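Local coordinates for LysR family transcriptional regulator (Vibrio vulnificus, PDB 5FHK), which probably acts as a sequence-specific DNA-binding regulator of virulence gene transcription, represented here by its regulatory domain alone, at residues S66-D78 with S174-H186. Numbering follows the deposited sequence.
Sequences SSLIARKIGSVKD and SANPRDIYMLYNH
Arg178 grips Asp78 side-on at one end of the antiparallel pair formed by strands 68-76 and 178-185. Arg178 NH2 gives Asp78 OD1 a nearly straight bond (2.8 Å, 172°) within the guanidinium plane, while Arg178 NE reaches the syn lone pair of Asp78 OD2 at 3.0 Å, that oxygen lying 31° out of the plane. Val76 CG1 covers one guanidinium face and presses on Arg178 CG at 3.5 Å. Val76 and Asp78 are buried here and the packing is close. A classic beta bulge follows, Ile73 and Gly74 both facing Ile180: Ile73 N donates to Ile180 O, and Ile180 N to Gly74 O from above the carbonyl plane. On the looser side, Lys72 stretches past Asp179, its NZ still 4.4 Å from Asp179 OD1, too far for a salt bridge. Toward the other end, CG of Tyr184 sits between the backbone N and the carbonyl carbon (chi1 55°), which lays the ring over Ile69, whose CB makes a CH-pi contact. The pair resembles the crossover strands linking the two lobes of periplasmic-binding-protein-like LysR regulatory domains. Strand 56-60 continues the sheet beside 178-185, helix 192-204 packs on Arg71, Met182 and Tyr184, and strand 149-153 lies against Val76, Asp78 and Arg178.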
# COMPACT_ATOMS: atom_id res chain seq x y z
N SER A 66 25.64 -15.81 6.66
CA SER A 66 26.82 -15.56 7.48
C SER A 66 27.54 -14.28 7.09
O SER A 66 28.37 -13.79 7.86
CB SER A 66 27.80 -16.73 7.37
OG SER A 66 28.22 -16.92 6.03
N SER A 67 27.25 -13.73 5.91
CA SER A 67 27.84 -12.47 5.47
C SER A 67 27.05 -11.25 5.92
O SER A 67 27.41 -10.13 5.56
CB SER A 67 27.98 -12.46 3.94
OG SER A 67 26.73 -12.26 3.29
N LEU A 68 25.99 -11.44 6.71
CA LEU A 68 25.09 -10.36 7.11
C LEU A 68 25.02 -10.27 8.63
O LEU A 68 24.96 -11.29 9.32
CB LEU A 68 23.68 -10.59 6.56
CG LEU A 68 23.44 -10.58 5.04
CD1 LEU A 68 22.02 -10.17 4.74
CD2 LEU A 68 24.41 -9.67 4.31
N ILE A 69 25.03 -9.05 9.15
CA ILE A 69 24.67 -8.81 10.54
C ILE A 69 23.17 -8.57 10.63
O ILE A 69 22.60 -7.80 9.85
CB ILE A 69 25.45 -7.61 11.11
CG1 ILE A 69 26.93 -7.77 10.82
CG2 ILE A 69 25.21 -7.47 12.59
CD1 ILE A 69 27.47 -6.64 10.04
N ALA A 70 22.52 -9.23 11.59
CA ALA A 70 21.08 -9.20 11.73
C ALA A 70 20.74 -8.66 13.11
O ALA A 70 21.23 -9.19 14.12
CB ALA A 70 20.48 -10.59 11.52
N ARG A 71 19.92 -7.62 13.15
CA ARG A 71 19.49 -7.00 14.39
C ARG A 71 17.97 -6.97 14.46
O ARG A 71 17.32 -6.48 13.53
CB ARG A 71 20.06 -5.58 14.51
CG ARG A 71 19.66 -4.85 15.78
CD ARG A 71 20.54 -3.60 15.98
NE ARG A 71 21.69 -3.86 16.85
CZ ARG A 71 21.81 -3.39 18.09
NH1 ARG A 71 20.85 -2.62 18.60
NH2 ARG A 71 22.88 -3.68 18.80
N LYS A 72 17.42 -7.49 15.54
CA LYS A 72 15.98 -7.46 15.76
C LYS A 72 15.57 -6.05 16.17
O LYS A 72 16.05 -5.53 17.18
CB LYS A 72 15.59 -8.47 16.84
CG LYS A 72 14.10 -8.46 17.19
CD LYS A 72 13.78 -9.30 18.43
CE LYS A 72 12.33 -9.08 18.87
NZ LYS A 72 12.00 -9.58 20.24
N ILE A 73 14.72 -5.41 15.36
CA ILE A 73 14.27 -4.06 15.68
C ILE A 73 12.78 -4.01 16.00
O ILE A 73 12.23 -2.93 16.21
CB ILE A 73 14.62 -3.05 14.56
CG1 ILE A 73 13.90 -3.40 13.26
CG2 ILE A 73 16.12 -2.96 14.36
CD1 ILE A 73 13.98 -2.28 12.23
N GLY A 74 12.13 -5.15 16.11
CA GLY A 74 10.70 -5.10 16.38
C GLY A 74 10.05 -6.43 16.11
O GLY A 74 10.67 -7.38 15.62
N SER A 75 8.77 -6.49 16.47
CA SER A 75 8.02 -7.71 16.25
C SER A 75 6.55 -7.37 16.08
O SER A 75 6.06 -6.34 16.53
CB SER A 75 8.25 -8.72 17.37
OG SER A 75 7.79 -8.21 18.60
N VAL A 76 5.87 -8.25 15.38
CA VAL A 76 4.46 -8.10 15.09
C VAL A 76 3.77 -9.41 15.41
O VAL A 76 4.38 -10.49 15.34
CB VAL A 76 4.25 -7.67 13.62
CG1 VAL A 76 4.43 -8.84 12.68
CG2 VAL A 76 2.90 -7.07 13.43
N LYS A 77 2.50 -9.33 15.78
CA LYS A 77 1.69 -10.52 16.01
C LYS A 77 0.34 -10.34 15.34
O LYS A 77 -0.32 -9.31 15.53
CB LYS A 77 1.53 -10.81 17.50
CG LYS A 77 0.61 -11.99 17.78
CD LYS A 77 0.53 -12.30 19.27
CE LYS A 77 -0.86 -12.03 19.82
NZ LYS A 77 -0.90 -10.71 20.49
N ASP A 78 -0.08 -11.33 14.57
CA ASP A 78 -1.34 -11.26 13.85
C ASP A 78 -2.49 -11.79 14.70
O ASP A 78 -2.36 -12.82 15.37
CB ASP A 78 -1.23 -12.05 12.55
CG ASP A 78 0.08 -11.78 11.81
OD1 ASP A 78 0.43 -10.59 11.61
OD2 ASP A 78 0.78 -12.75 11.47
N SER A 174 -4.22 -16.83 18.37
CA SER A 174 -3.31 -15.89 17.75
C SER A 174 -2.32 -16.65 16.90
O SER A 174 -2.02 -17.82 17.17
CB SER A 174 -2.55 -15.06 18.79
OG SER A 174 -1.36 -15.74 19.17
N ALA A 175 -1.81 -15.98 15.87
CA ALA A 175 -0.67 -16.48 15.13
C ALA A 175 0.60 -16.31 15.96
O ALA A 175 0.64 -15.54 16.94
CB ALA A 175 -0.52 -15.74 13.80
N ASN A 176 1.64 -17.04 15.59
CA ASN A 176 2.87 -16.82 16.33
C ASN A 176 3.55 -15.54 15.84
O ASN A 176 3.44 -15.18 14.67
CB ASN A 176 3.81 -18.01 16.18
CG ASN A 176 3.53 -19.11 17.21
OD1 ASN A 176 3.30 -18.83 18.39
ND2 ASN A 176 3.54 -20.36 16.75
N PRO A 177 4.22 -14.82 16.74
CA PRO A 177 4.84 -13.56 16.34
C PRO A 177 5.93 -13.78 15.30
O PRO A 177 6.62 -14.80 15.31
CB PRO A 177 5.44 -13.01 17.65
CG PRO A 177 4.74 -13.77 18.73
CD PRO A 177 4.47 -15.13 18.15
N ARG A 178 6.06 -12.82 14.41
CA ARG A 178 7.18 -12.77 13.49
C ARG A 178 8.00 -11.53 13.82
O ARG A 178 7.45 -10.47 14.14
CB ARG A 178 6.69 -12.79 12.03
CG ARG A 178 5.36 -12.12 11.79
CD ARG A 178 4.63 -12.54 10.48
NE ARG A 178 3.41 -11.73 10.34
CZ ARG A 178 3.12 -10.92 9.32
NH1 ARG A 178 3.92 -10.83 8.25
NH2 ARG A 178 2.00 -10.22 9.34
N ASP A 179 9.32 -11.67 13.78
CA ASP A 179 10.19 -10.56 14.12
C ASP A 179 10.58 -9.79 12.87
O ASP A 179 10.49 -10.28 11.74
CB ASP A 179 11.43 -11.07 14.84
CG ASP A 179 11.11 -11.63 16.20
OD1 ASP A 179 10.04 -11.28 16.74
OD2 ASP A 179 11.93 -12.42 16.72
N ILE A 180 10.99 -8.55 13.09
CA ILE A 180 11.50 -7.72 12.02
C ILE A 180 12.98 -7.50 12.29
O ILE A 180 13.38 -7.14 13.40
CB ILE A 180 10.74 -6.40 11.90
CG1 ILE A 180 9.28 -6.66 11.48
CG2 ILE A 180 11.38 -5.53 10.85
CD1 ILE A 180 8.36 -6.96 12.63
N TYR A 181 13.80 -7.75 11.28
CA TYR A 181 15.23 -7.62 11.44
C TYR A 181 15.73 -6.51 10.55
O TYR A 181 15.09 -6.13 9.57
CB TYR A 181 15.95 -8.92 11.10
CG TYR A 181 15.70 -10.03 12.08
CD1 TYR A 181 14.55 -10.79 12.00
CD2 TYR A 181 16.61 -10.32 13.10
CE1 TYR A 181 14.31 -11.80 12.88
CE2 TYR A 181 16.37 -11.34 13.99
CZ TYR A 181 15.22 -12.08 13.88
OH TYR A 181 14.95 -13.10 14.76
N MET A 182 16.89 -5.98 10.92
CA MET A 182 17.67 -5.11 10.06
C MET A 182 18.92 -5.88 9.67
O MET A 182 19.67 -6.32 10.55
CB MET A 182 18.01 -3.78 10.74
CG MET A 182 18.99 -2.92 9.96
SD MET A 182 19.34 -1.34 10.77
CE MET A 182 19.93 -1.91 12.35
N LEU A 183 19.13 -6.05 8.37
CA LEU A 183 20.26 -6.80 7.83
C LEU A 183 21.20 -5.86 7.08
O LEU A 183 20.74 -4.92 6.43
CB LEU A 183 19.80 -7.89 6.86
CG LEU A 183 18.60 -8.79 7.15
CD1 LEU A 183 18.60 -9.94 6.12
CD2 LEU A 183 18.72 -9.37 8.54
N TYR A 184 22.51 -6.12 7.18
CA TYR A 184 23.50 -5.40 6.38
C TYR A 184 24.81 -6.18 6.33
O TYR A 184 25.15 -6.94 7.24
CB TYR A 184 23.76 -3.99 6.92
CG TYR A 184 24.16 -3.92 8.37
CD1 TYR A 184 23.21 -4.03 9.38
CD2 TYR A 184 25.48 -3.69 8.75
CE1 TYR A 184 23.56 -3.95 10.72
CE2 TYR A 184 25.83 -3.60 10.10
CZ TYR A 184 24.85 -3.74 11.07
OH TYR A 184 25.14 -3.66 12.41
N ASN A 185 25.54 -5.96 5.24
CA ASN A 185 26.79 -6.66 4.99
C ASN A 185 27.84 -6.29 6.03
O ASN A 185 27.88 -5.16 6.51
CB ASN A 185 27.30 -6.31 3.59
CG ASN A 185 28.48 -7.18 3.16
OD1 ASN A 185 29.60 -7.04 3.66
ND2 ASN A 185 28.23 -8.10 2.21
N HIS A 186 28.69 -7.25 6.39
CA HIS A 186 29.88 -6.90 7.14
C HIS A 186 31.10 -6.84 6.21
O HIS A 186 31.86 -7.81 6.09
CB HIS A 186 30.15 -7.88 8.27
CG HIS A 186 31.36 -7.54 9.07
ND1 HIS A 186 32.64 -7.76 8.62
CD2 HIS A 186 31.49 -6.94 10.28
CE1 HIS A 186 33.51 -7.34 9.52
NE2 HIS A 186 32.84 -6.84 10.54
O HOH W 1 23.56 -4.21 15.30